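2-oxoglutarate dehydrogenase E3 component (Thermus thermophilus, PDB 2YQU) probably oxidises dihydrolipoyl groups carried on lysines of its partner proteins back to lipoyl with NAD(+), as an FAD-containing dihydrolipoamide dehydrogenase. Local coordinates at residues D3-G8 with G28-E33; A111-E116 with E272-S277; E288-R293 with I318-H323. One frame throughout, in Å; residues are numbered along the deposited sequence.

From the N terminus, the chain first closes contact 1, where strand 2-7 runs through helix 11-22 into the neighbouring parallel strand 27-31. Contact 2 spans much further: 111-116, on an edge strand of the three-stranded antiparallel sheet, meets 272-277, in the loop after strand 262-264. Contact 3 then ties 288-293, further along toward strand 297-299, to helix 310-326. The three follow one another in series, none nested in or crossing another. I7 and V30 of contact 1 pack on A111 of contact 2, L4 reaches V321 of contact 3, and R293 NE probably hydrogen-bonds G275 O, joining contacts 2 and 3. Contacts 1 and 2 both touch FAD.

Contact 1: residues D3-G8 with G28-E33; sequences DLLVIG and GVVEKE. With FAD (flavin-adenine dinucleotide), chain D.
The first beta-alpha-beta unit of the FAD-binding Rossmann-type fold brings strands 4-7 and 28-31 side by side, parallel, with helix 11-22 making the crossover between them. The axes of these short strands approach to 4.6 Å at an angle of 18°. Between the two segments the first bond is G28 N to L4 O; K26, just before, already pairs with D3 and L4. The pattern continues as V6 N reaches G28 O, V30 N reaches V6 O and G8 N reaches V30 O, the last three all at 2.8 Å. V6 therefore bonds through both its N and its O to the second strand, and V30 does the same in return.

L5 and V30 share one face of the sheet, where L5 CD1 lies 3.8 Å from V30 CG2. The methyl involved on V30 is the one beside its backbone N, while CG1 of the same residue is turned to A111. On the other face V6 CB meets V29 CG2 at 4.1 Å, and helix 11-22 covers V29 through A17.

Beyond the last pair the strands open on the nucleotide. G8, which has no side chain, brings its CA within 3.3 Å of FAD O4B. E31, with CG anti to the backbone N (chi1 166°) and the chain bent at chi2, presents its carboxylate to the ribose: OE1 accepts from FAD O2B at 2.6 Å and OE2 from FAD O3B at 2.7 Å. Each oxygen has a further donor, E33 N for OE1 through its anti lone pair and A9 N for OE2.

Four bonds thus grip one carboxylate, which should fix its rotation and would be expected to favour the ionised form, making E31 a firm recognition element for the adenosine ribose diol.

Contact 2: residues A111-E116 with E272-S277; sequences ARFLSE and ENAGLS. With FAD (flavin-adenine dinucleotide), chain D.
F113 and N273 meet where the end of strand 111-113 passes the loop 272-277. The F113 side chain starts with CB, 4.0 Å from N273 CB. Its CG lies anti to the carbonyl carbon, which places the ring beside A274, and the rotation about CB-CG turns a face to the methyl of that residue. A274 CB sits over that face in a CH-pi contact, 3.9 Å from the ring centroid and 18° from the ring normal, but displaced toward the rim. CG and CD2 are therefore nearer to A274 CB than is CD1, with CD2 closest at 3.7 Å. At the far end of the ring, CZ packs against I7 CD1 of strand 2-7.

The backbone of F113 takes the one direct hydrogen bond between the segments. N273 ND2 donates to F113 O at 2.7 Å, in a bond nearly straight at hydrogen (166°). The oxygen lies close to the amide plane of N273, yet the donor stands tilted 28° from the plane of the carbonyl. One amide N-H is thus well aimed, although the acceptor is approached obliquely.

Farther along, S115 CA makes a CA-H...O contact of 3.3 Å with N273 O. A water bridges the last pair, donating to A274 O at 2.8 Å and, over a longer 3.3 Å, to E116 OE1.

At the other end of 111-116, A111 N donates to FAD N1A and A111 O accepts from N6A, a pair of hydrogen bonds that matches this edge of the adenine. The strand itself is an edge of the antiparallel sheet, paired with 118-121, while F113 packs on I133 and I135 of the parallel sheet's strand 133-135, and L276 joins it on I135.

Contact 3: residues E288-R293 with I318-H323; sequences EHLRTR and IAAVEH
H289 stacks on H323 in an offset pair, ring centroids 4.5 Å apart and planes inclined by 30°. Its CB stands almost directly over the centre of the H323 ring, 3.6 Å from the centroid in a CH-pi contact, while H289 ND1 comes to 3.4 Å from H323 CD2. R291 arrives at the edge of the same ring: its CD is 3.7 Å from H323 CE1, and the guanidinium plane is turned 82° from the imidazole, presenting a face to CE1.

Beside the rings, L290 CD1 packs on A319 CB at 4.1 Å and also touches A320 CB. A water donates to H289 O and, more weakly, to A319 O, linking loop to helix.

With CG anti to the backbone N (chi1 -175°), the H323 ring extends from the helix toward the loop. Contacts outside the segments help to position these groups: Y298 OH is hydrogen-bonded to H323 ND1, and D287 holds the loop through a salt bridge to R291 NE and a bond to H289 N.

L290 bonds through its backbone to A299, so the loop is joined to strand 297-299 as well as packed on helix 310-326; Y298 touches both R291 and A320, and helix 11-22 packs on V321.

Contact 1: residues D3-G8 with G28-E33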
loop_
_atom_site.group_PDB
_atom_site.type_symbol
_atom_site.label_atom_id
_atom_site.label_comp_id
_atom_site.label_asym_id
_atom_site.label_seq_id
_atom_site.Cartn_x
_atom_site.Cartn_y
_atom_site.Cartn_z
ATOM N N ASP A 3 3.723 39.735 1.909
ATOM C CA ASP A 3 3.008 39.426 0.674
ATOM C C ASP A 3 1.786 38.568 0.997
ATOM O O ASP A 3 0.733 38.725 0.384
ATOM C CB ASP A 3 3.903 38.682 -0.317
ATOM C CG ASP A 3 5.085 39.510 -0.760
ATOM O OD1 ASP A 3 4.895 40.713 -1.046
ATOM O OD2 ASP A 3 6.234 39.041 -0.833
ATOM N N LEU A 4 1.951 37.657 1.954
ATOM C CA LEU A 4 0.901 36.727 2.346
ATOM C C LEU A 4 0.876 36.605 3.857
ATOM O O LEU A 4 1.895 36.330 4.464
ATOM C CB LEU A 4 1.153 35.341 1.744
ATOM C CG LEU A 4 0.223 34.225 2.232
ATOM C CD1 LEU A 4 -1.233 34.507 1.855
ATOM C CD2 LEU A 4 0.667 32.855 1.704
ATOM N N LEU A 5 -0.297 36.800 4.444
ATOM C CA LEU A 5 -0.527 36.524 5.845
ATOM C C LEU A 5 -1.526 35.384 5.902
ATOM O O LEU A 5 -2.600 35.477 5.314
ATOM C CB LEU A 5 -1.090 37.756 6.537
ATOM C CG LEU A 5 -1.333 37.661 8.041
ATOM C CD1 LEU A 5 -0.035 37.471 8.792
ATOM C CD2 LEU A 5 -2.047 38.931 8.513
ATOM N N VAL A 6 -1.146 34.308 6.584
ATOM C CA VAL A 6 -1.954 33.107 6.702
ATOM C C VAL A 6 -2.495 33.037 8.122
ATOM O O VAL A 6 -1.735 33.166 9.080
ATOM C CB VAL A 6 -1.122 31.836 6.435
ATOM C CG1 VAL A 6 -2.005 30.602 6.513
ATOM C CG2 VAL A 6 -0.432 31.915 5.087
ATOM N N ILE A 7 -3.803 32.845 8.256
ATOM C CA ILE A 7 -4.429 32.665 9.556
ATOM C C ILE A 7 -4.753 31.189 9.748
ATOM O O ILE A 7 -5.647 30.665 9.097
ATOM C CB ILE A 7 -5.700 33.522 9.668
ATOM C CG1 ILE A 7 -5.353 35.005 9.486
ATOM C CG2 ILE A 7 -6.373 33.312 11.026
ATOM C CD1 ILE A 7 -6.528 35.869 9.110
ATOM N N GLY A 8 -4.041 30.544 10.668
ATOM C CA GLY A 8 -4.171 29.116 10.910
ATOM C C GLY A 8 -2.953 28.394 10.366
ATOM O O GLY A 8 -2.496 28.694 9.267
ATOM N N GLY A 28 3.876 35.559 6.529
ATOM C CA GLY A 28 3.639 35.490 7.957
ATOM C C GLY A 28 2.459 34.583 8.244
ATOM O O GLY A 28 1.547 34.463 7.427
ATOM N N VAL A 29 2.474 33.966 9.418
ATOM C CA VAL A 29 1.439 33.029 9.841
ATOM C C VAL A 29 1.023 33.372 11.274
ATOM O O VAL A 29 1.876 33.498 12.155
ATOM C CB VAL A 29 1.951 31.569 9.784
ATOM C CG1 VAL A 29 0.859 30.580 10.210
ATOM C CG2 VAL A 29 2.435 31.221 8.379
ATOM N N VAL A 30 -0.277 33.535 11.498
ATOM C CA VAL A 30 -0.825 33.702 12.837
ATOM C C VAL A 30 -1.520 32.412 13.254
ATOM O O VAL A 30 -2.363 31.888 12.529
ATOM C CB VAL A 30 -1.834 34.875 12.910
ATOM C CG1 VAL A 30 -2.091 35.269 14.357
ATOM C CG2 VAL A 30 -1.345 36.073 12.105
ATOM N N GLU A 31 -1.166 31.902 14.429
ATOM C CA GLU A 31 -1.794 30.710 14.981
ATOM C C GLU A 31 -1.964 30.912 16.487
ATOM O O GLU A 31 -1.007 31.283 17.180
ATOM C CB GLU A 31 -0.929 29.484 14.680
ATOM C CG GLU A 31 -1.254 28.221 15.464
ATOM C CD GLU A 31 -2.652 27.692 15.211
ATOM O OE1 GLU A 31 -3.477 27.713 16.148
ATOM O OE2 GLU A 31 -2.936 27.236 14.086
ATOM N N LYS A 32 -3.174 30.668 16.982
ATOM C CA LYS A 32 -3.505 30.941 18.384
ATOM C C LYS A 32 -3.013 29.858 19.341
ATOM O O LYS A 32 -2.707 30.152 20.486
ATOM C CB LYS A 32 -5.012 31.200 18.564
ATOM C CG LYS A 32 -5.925 30.031 18.212
ATOM C CD LYS A 32 -7.386 30.368 18.492
ATOM C CE LYS A 32 -8.308 29.244 18.079
ATOM N NZ LYS A 32 -8.422 28.213 19.147
ATOM N N GLU A 33 -2.922 28.614 18.877
ATOM C CA GLU A 33 -2.386 27.525 19.694
ATOM C C GLU A 33 -0.860 27.526 19.689
ATOM O O GLU A 33 -0.236 27.933 18.714
ATOM C CB GLU A 33 -2.908 26.170 19.195
ATOM C CG GLU A 33 -4.428 26.056 19.160
ATOM C CD GLU A 33 -5.077 26.305 20.509
ATOM O OE1 GLU A 33 -4.591 25.747 21.515
ATOM O OE2 GLU A 33 -6.072 27.063 20.561
HETATM P PA FAD D . -7.031 22.971 11.079
HETATM O O1A FAD D . -8.151 22.823 12.039
HETATM O O2A FAD D . -6.134 21.729 10.997
HETATM O O5B FAD D . -6.188 24.277 11.462
HETATM C C5B FAD D . -6.859 25.464 11.804
HETATM C C4B FAD D . -5.971 26.215 12.772
HETATM O O4B FAD D . -6.405 27.559 12.813
HETATM C C3B FAD D . -6.058 25.678 14.198
HETATM O O3B FAD D . -4.780 25.292 14.652
HETATM C C2B FAD D . -6.596 26.839 15.012
HETATM O O2B FAD D . -5.978 26.931 16.276
HETATM C C1B FAD D . -6.274 28.037 14.134
HETATM N N9A FAD D . -7.154 29.205 14.238
HETATM C C8A FAD D . -8.515 29.265 14.080
HETATM N N7A FAD D . -8.909 30.546 14.197
HETATM C C5A FAD D . -7.816 31.308 14.430
HETATM C C6A FAD D . -7.636 32.674 14.631
HETATM N N6A FAD D . -8.620 33.556 14.475
HETATM N N1A FAD D . -6.359 33.128 14.837
HETATM C C2A FAD D . -5.268 32.296 14.851
HETATM N N3A FAD D . -5.453 30.945 14.641
HETATM C C4A FAD D . -6.707 30.476 14.448
HETATM N N1 FAD D . -8.219 14.226 8.168
HETATM C C2 FAD D . -7.591 13.394 7.267
HETATM O O2 FAD D . -7.409 13.742 6.096
HETATM N N3 FAD D . -7.161 12.156 7.672
HETATM C C4 FAD D . -7.359 11.733 8.967
HETATM O O4 FAD D . -6.782 10.716 9.315
HETATM C C4X FAD D . -7.987 12.563 9.896
HETATM N N5 FAD D . -8.188 12.146 11.202
HETATM C C5X FAD D . -8.816 13.005 12.101
HETATM C C6 FAD D . -9.020 12.581 13.417
HETATM C C7 FAD D . -9.652 13.431 14.337
HETATM C C7M FAD D . -9.760 12.981 15.770
HETATM C C8 FAD D . -10.073 14.696 13.940
HETATM C C8M FAD D . -10.457 15.741 14.956
HETATM C C9 FAD D . -9.872 15.115 12.624
HETATM C C9A FAD D . -9.251 14.270 11.696
HETATM N N10 FAD D . -9.058 14.676 10.373
HETATM C C10 FAD D . -8.423 13.820 9.485
HETATM C "C1'" FAD D . -9.608 15.972 9.835
HETATM C "C2'" FAD D . -8.471 16.997 9.807
HETATM O "O2'" FAD D . -7.940 17.191 11.109
HETATM C "C3'" FAD D . -8.901 18.322 9.184
HETATM O "O3'" FAD D . -9.511 18.082 7.930
HETATM C "C4'" FAD D . -7.702 19.237 8.964
HETATM O "O4'" FAD D . -7.049 19.493 10.184
HETATM C "C5'" FAD D . -8.135 20.540 8.282
HETATM O "O5'" FAD D . -7.034 21.412 8.155
HETATM P P FAD D . -7.246 23.005 8.177
HETATM O O1P FAD D . -5.936 23.672 7.913
HETATM O O2P FAD D . -8.398 23.421 7.280
HETATM O O3P FAD D . -7.712 23.378 9.676
#

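Contact 2: residues A111-E116 with E272-S277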
loop_
_atom_site.group_PDB
_atom_site.type_symbol
_atom_site.label_atom_id
_atom_site.label_comp_id
_atom_site.label_asym_id
_atom_site.label_seq_id
_atom_site.Cartn_x
_atom_site.Cartn_y
_atom_site.Cartn_z
ATOM N N ALA A 111 -5.893 35.885 15.458
ATOM C CA ALA A 111 -6.013 36.879 14.395
ATOM C C ALA A 111 -7.457 37.334 14.258
ATOM O O ALA A 111 -8.367 36.511 14.221
ATOM C CB ALA A 111 -5.525 36.312 13.080
ATOM N N ARG A 112 -7.642 38.647 14.147
ATOM C CA ARG A 112 -8.948 39.264 13.966
ATOM C C ARG A 112 -8.839 40.376 12.925
ATOM O O ARG A 112 -7.992 41.253 13.053
ATOM C CB ARG A 112 -9.427 39.846 15.297
ATOM C CG ARG A 112 -10.860 40.342 15.306
ATOM C CD ARG A 112 -11.238 41.031 16.609
ATOM N NE ARG A 112 -10.909 42.449 16.556
ATOM C CZ ARG A 112 -11.125 43.312 17.534
ATOM N NH1 ARG A 112 -11.678 42.923 18.684
ATOM N NH2 ARG A 112 -10.784 44.578 17.360
ATOM N N PHE A 113 -9.694 40.343 11.907
ATOM C CA PHE A 113 -9.686 41.366 10.859
ATOM C C PHE A 113 -10.020 42.758 11.420
ATOM O O PHE A 113 -10.966 42.921 12.182
ATOM C CB PHE A 113 -10.688 41.035 9.748
ATOM C CG PHE A 113 -10.218 39.968 8.789
ATOM C CD1 PHE A 113 -10.719 38.681 8.867
ATOM C CD2 PHE A 113 -9.287 40.267 7.798
ATOM C CE1 PHE A 113 -10.293 37.703 7.982
ATOM C CE2 PHE A 113 -8.858 39.295 6.915
ATOM C CZ PHE A 113 -9.367 38.017 7.001
ATOM N N LEU A 114 -9.215 43.739 11.027
ATOM C CA LEU A 114 -9.464 45.154 11.298
ATOM C C LEU A 114 -9.993 45.824 10.035
ATOM O O LEU A 114 -10.855 46.699 10.106
ATOM C CB LEU A 114 -8.168 45.833 11.747
ATOM C CG LEU A 114 -7.825 45.901 13.240
ATOM C CD1 LEU A 114 -8.490 44.832 14.096
ATOM C CD2 LEU A 114 -6.313 45.881 13.418
ATOM N N SER A 115 -9.451 45.413 8.890
ATOM C CA SER A 115 -9.932 45.823 7.573
ATOM C C SER A 115 -9.674 44.681 6.588
ATOM O O SER A 115 -9.275 43.584 6.997
ATOM C CB SER A 115 -9.200 47.083 7.114
ATOM O OG SER A 115 -7.847 46.798 6.817
ATOM N N GLU A 116 -9.879 44.937 5.297
ATOM C CA GLU A 116 -9.608 43.923 4.273
ATOM C C GLU A 116 -8.113 43.611 4.115
ATOM O O GLU A 116 -7.755 42.584 3.545
ATOM C CB GLU A 116 -10.210 44.325 2.914
ATOM C CG GLU A 116 -9.814 45.700 2.404
ATOM C CD GLU A 116 -10.100 45.900 0.924
ATOM O OE1 GLU A 116 -10.955 45.175 0.362
ATOM O OE2 GLU A 116 -9.462 46.796 0.322
ATOM N N GLU A 272 -16.629 40.311 9.239
ATOM C CA GLU A 272 -17.339 41.520 8.821
ATOM C C GLU A 272 -16.423 42.727 8.542
ATOM O O GLU A 272 -16.710 43.525 7.658
ATOM C CB GLU A 272 -18.448 41.880 9.835
ATOM C CG GLU A 272 -17.995 42.461 11.173
ATOM C CD GLU A 272 -17.513 41.429 12.187
ATOM O OE1 GLU A 272 -16.960 41.836 13.231
ATOM O OE2 GLU A 272 -17.669 40.218 11.954
ATOM N N ASN A 273 -15.323 42.844 9.276
ATOM C CA ASN A 273 -14.360 43.926 9.057
ATOM C C ASN A 273 -13.604 43.806 7.731
ATOM O O ASN A 273 -13.059 44.784 7.240
ATOM C CB ASN A 273 -13.369 44.013 10.220
ATOM C CG ASN A 273 -14.032 44.432 11.529
ATOM O OD1 ASN A 273 -15.168 44.909 11.542
ATOM N ND2 ASN A 273 -13.316 44.247 12.635
ATOM N N ALA A 274 -13.569 42.606 7.161
ATOM C CA ALA A 274 -12.991 42.388 5.837
ATOM C C ALA A 274 -14.031 42.463 4.721
ATOM O O ALA A 274 -13.682 42.362 3.556
ATOM C CB ALA A 274 -12.293 41.051 5.794
ATOM N N GLY A 275 -15.300 42.634 5.088
ATOM C CA GLY A 275 -16.403 42.690 4.144
ATOM C C GLY A 275 -16.873 41.298 3.771
ATOM O O GLY A 275 -17.430 41.094 2.696
ATOM N N LEU A 276 -16.647 40.347 4.674
ATOM C CA LEU A 276 -16.949 38.945 4.434
ATOM C C LEU A 276 -17.999 38.438 5.404
ATOM O O LEU A 276 -18.189 38.991 6.484
ATOM C CB LEU A 276 -15.691 38.091 4.588
ATOM C CG LEU A 276 -14.521 38.455 3.678
ATOM C CD1 LEU A 276 -13.282 37.640 4.046
ATOM C CD2 LEU A 276 -14.901 38.255 2.219
ATOM N N SER A 277 -18.664 37.364 5.002
ATOM C CA SER A 277 -19.620 36.685 5.871
ATOM C C SER A 277 -19.627 35.183 5.615
ATOM O O SER A 277 -19.114 34.703 4.602
ATOM C CB SER A 277 -21.023 37.260 5.681
ATOM O OG SER A 277 -21.439 37.174 4.337
HETATM P PA FAD D . -7.031 22.971 11.079
HETATM O O1A FAD D . -8.151 22.823 12.039
HETATM O O2A FAD D . -6.134 21.729 10.997
HETATM O O5B FAD D . -6.188 24.277 11.462
HETATM C C5B FAD D . -6.859 25.464 11.804
HETATM C C4B FAD D . -5.971 26.215 12.772
HETATM O O4B FAD D . -6.405 27.559 12.813
HETATM C C3B FAD D . -6.058 25.678 14.198
HETATM O O3B FAD D . -4.780 25.292 14.652
HETATM C C2B FAD D . -6.596 26.839 15.012
HETATM O O2B FAD D . -5.978 26.931 16.276
HETATM C C1B FAD D . -6.274 28.037 14.134
HETATM N N9A FAD D . -7.154 29.205 14.238
HETATM C C8A FAD D . -8.515 29.265 14.080
HETATM N N7A FAD D . -8.909 30.546 14.197
HETATM C C5A FAD D . -7.816 31.308 14.430
HETATM C C6A FAD D . -7.636 32.674 14.631
HETATM N N6A FAD D . -8.620 33.556 14.475
HETATM N N1A FAD D . -6.359 33.128 14.837
HETATM C C2A FAD D . -5.268 32.296 14.851
HETATM N N3A FAD D . -5.453 30.945 14.641
HETATM C C4A FAD D . -6.707 30.476 14.448
HETATM N N1 FAD D . -8.219 14.226 8.168
HETATM C C2 FAD D . -7.591 13.394 7.267
HETATM O O2 FAD D . -7.409 13.742 6.096
HETATM N N3 FAD D . -7.161 12.156 7.672
HETATM C C4 FAD D . -7.359 11.733 8.967
HETATM O O4 FAD D . -6.782 10.716 9.315
HETATM C C4X FAD D . -7.987 12.563 9.896
HETATM N N5 FAD D . -8.188 12.146 11.202
HETATM C C5X FAD D . -8.816 13.005 12.101
HETATM C C6 FAD D . -9.020 12.581 13.417
HETATM C C7 FAD D . -9.652 13.431 14.337
HETATM C C7M FAD D . -9.760 12.981 15.770
HETATM C C8 FAD D . -10.073 14.696 13.940
HETATM C C8M FAD D . -10.457 15.741 14.956
HETATM C C9 FAD D . -9.872 15.115 12.624
HETATM C C9A FAD D . -9.251 14.270 11.696
HETATM N N10 FAD D . -9.058 14.676 10.373
HETATM C C10 FAD D . -8.423 13.820 9.485
HETATM C "C1'" FAD D . -9.608 15.972 9.835
HETATM C "C2'" FAD D . -8.471 16.997 9.807
HETATM O "O2'" FAD D . -7.940 17.191 11.109
HETATM C "C3'" FAD D . -8.901 18.322 9.184
HETATM O "O3'" FAD D . -9.511 18.082 7.930
HETATM C "C4'" FAD D . -7.702 19.237 8.964
HETATM O "O4'" FAD D . -7.049 19.493 10.184
HETATM C "C5'" FAD D . -8.135 20.540 8.282
HETATM O "O5'" FAD D . -7.034 21.412 8.155
HETATM P P FAD D . -7.246 23.005 8.177
HETATM O O1P FAD D . -5.936 23.672 7.913
HETATM O O2P FAD D . -8.398 23.421 7.280
HETATM O O3P FAD D . -7.712 23.378 9.676
HETATM O O HOH W 1 -13.866 44.523 1.725
#

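Contact 3: residues E288-R293 with I318-H323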
loop_
_atom_site.group_PDB
_atom_site.type_symbol
_atom_site.label_atom_id
_atom_site.label_comp_id
_atom_site.label_asym_id
_atom_site.label_seq_id
_atom_site.Cartn_x
_atom_site.Cartn_y
_atom_site.Cartn_z
ATOM N N GLU A 288 -13.841 29.091 -7.633
ATOM C CA GLU A 288 -13.046 27.937 -8.051
ATOM C C GLU A 288 -11.533 28.124 -7.879
ATOM O O GLU A 288 -10.783 27.158 -7.975
ATOM C CB GLU A 288 -13.374 27.536 -9.496
ATOM C CG GLU A 288 -13.308 28.657 -10.523
ATOM C CD GLU A 288 -13.485 28.143 -11.943
ATOM O OE1 GLU A 288 -14.347 28.685 -12.677
ATOM O OE2 GLU A 288 -12.762 27.190 -12.323
ATOM N N HIS A 289 -11.090 29.355 -7.628
ATOM C CA HIS A 289 -9.687 29.619 -7.301
ATOM C C HIS A 289 -9.462 29.881 -5.817
ATOM O O HIS A 289 -8.386 30.321 -5.423
ATOM C CB HIS A 289 -9.188 30.796 -8.124
ATOM C CG HIS A 289 -9.425 30.624 -9.588
ATOM N ND1 HIS A 289 -8.462 30.141 -10.443
ATOM C CD2 HIS A 289 -10.528 30.836 -10.340
ATOM C CE1 HIS A 289 -8.956 30.086 -11.668
ATOM N NE2 HIS A 289 -10.209 30.496 -11.630
ATOM N N LEU A 290 -10.487 29.595 -5.016
ATOM C CA LEU A 290 -10.465 29.714 -3.556
ATOM C C LEU A 290 -10.447 31.165 -3.067
ATOM O O LEU A 290 -10.110 31.428 -1.922
ATOM C CB LEU A 290 -9.317 28.893 -2.952
ATOM C CG LEU A 290 -9.403 27.415 -3.347
ATOM C CD1 LEU A 290 -8.062 26.736 -3.251
ATOM C CD2 LEU A 290 -10.455 26.702 -2.496
ATOM N N ARG A 291 -10.834 32.103 -3.930
ATOM C CA ARG A 291 -10.986 33.496 -3.518
ATOM C C ARG A 291 -12.348 33.697 -2.871
ATOM O O ARG A 291 -13.359 33.189 -3.361
ATOM C CB ARG A 291 -10.915 34.450 -4.714
ATOM C CG ARG A 291 -9.620 34.475 -5.468
ATOM C CD ARG A 291 -9.723 35.284 -6.769
ATOM N NE ARG A 291 -10.628 34.641 -7.723
ATOM C CZ ARG A 291 -10.762 34.987 -9.007
ATOM N NH1 ARG A 291 -10.034 35.960 -9.538
ATOM N NH2 ARG A 291 -11.626 34.337 -9.771
ATOM N N THR A 292 -12.379 34.477 -1.799
ATOM C CA THR A 292 -13.636 34.965 -1.254
ATOM C C THR A 292 -14.134 36.065 -2.185
ATOM O O THR A 292 -13.526 36.324 -3.237
ATOM C CB THR A 292 -13.454 35.540 0.170
ATOM O OG1 THR A 292 -12.606 36.697 0.117
ATOM C CG2 THR A 292 -12.722 34.566 1.095
ATOM N N ARG A 293 -15.214 36.728 -1.791
ATOM C CA ARG A 293 -15.753 37.827 -2.583
ATOM C C ARG A 293 -14.827 39.053 -2.573
ATOM O O ARG A 293 -14.951 39.927 -3.432
ATOM C CB ARG A 293 -17.170 38.186 -2.121
ATOM C CG ARG A 293 -17.263 38.887 -0.783
ATOM C CD ARG A 293 -18.675 39.347 -0.458
ATOM N NE ARG A 293 -18.904 39.488 0.979
ATOM C CZ ARG A 293 -20.105 39.481 1.558
ATOM N NH1 ARG A 293 -20.200 39.629 2.875
ATOM N NH2 ARG A 293 -21.216 39.315 0.840
ATOM N N ILE A 318 -2.050 24.904 -1.547
ATOM C CA ILE A 318 -1.118 24.959 -2.675
ATOM C C ILE A 318 -1.740 25.734 -3.839
ATOM O O ILE A 318 -1.098 26.632 -4.415
ATOM C CB ILE A 318 -0.724 23.524 -3.142
ATOM C CG1 ILE A 318 0.070 22.780 -2.058
ATOM C CG2 ILE A 318 0.068 23.581 -4.457
ATOM C CD1 ILE A 318 1.374 23.373 -1.701
ATOM N N ALA A 319 -2.979 25.389 -4.187
ATOM C CA ALA A 319 -3.676 26.001 -5.324
ATOM C C ALA A 319 -3.942 27.484 -5.091
ATOM O O ALA A 319 -3.870 28.281 -6.026
ATOM C CB ALA A 319 -4.993 25.276 -5.596
ATOM N N ALA A 320 -4.244 27.845 -3.848
ATOM C CA ALA A 320 -4.544 29.229 -3.497
ATOM C C ALA A 320 -3.322 30.119 -3.694
ATOM O O ALA A 320 -3.410 31.166 -4.333
ATOM C CB ALA A 320 -5.020 29.323 -2.056
ATOM N N VAL A 321 -2.182 29.688 -3.164
ATOM C CA VAL A 321 -0.966 30.508 -3.219
ATOM C C VAL A 321 -0.362 30.513 -4.620
ATOM O O VAL A 321 0.219 31.502 -5.049
ATOM C CB VAL A 321 0.085 30.118 -2.139
ATOM C CG1 VAL A 321 -0.517 30.251 -0.741
ATOM C CG2 VAL A 321 0.652 28.730 -2.357
ATOM N N GLU A 322 -0.515 29.412 -5.342
ATOM C CA GLU A 322 -0.113 29.372 -6.742
ATOM C C GLU A 322 -0.972 30.316 -7.595
ATOM O O GLU A 322 -0.480 30.895 -8.556
ATOM C CB GLU A 322 -0.163 27.934 -7.261
ATOM C CG GLU A 322 1.015 27.113 -6.764
ATOM C CD GLU A 322 1.080 25.709 -7.336
ATOM O OE1 GLU A 322 2.103 25.034 -7.086
ATOM O OE2 GLU A 322 0.120 25.273 -8.022
ATOM N N HIS A 323 -2.239 30.493 -7.227
ATOM C CA HIS A 323 -3.110 31.442 -7.929
ATOM C C HIS A 323 -2.712 32.880 -7.611
ATOM O O HIS A 323 -2.706 33.730 -8.495
ATOM C CB HIS A 323 -4.574 31.235 -7.563
ATOM C CG HIS A 323 -5.514 32.094 -8.346
ATOM N ND1 HIS A 323 -6.262 33.099 -7.771
ATOM C CD2 HIS A 323 -5.801 32.123 -9.668
ATOM C CE1 HIS A 323 -6.992 33.690 -8.702
ATOM N NE2 HIS A 323 -6.733 33.113 -9.862
HETATM O O HOH W 2 -6.578 28.644 -6.424
#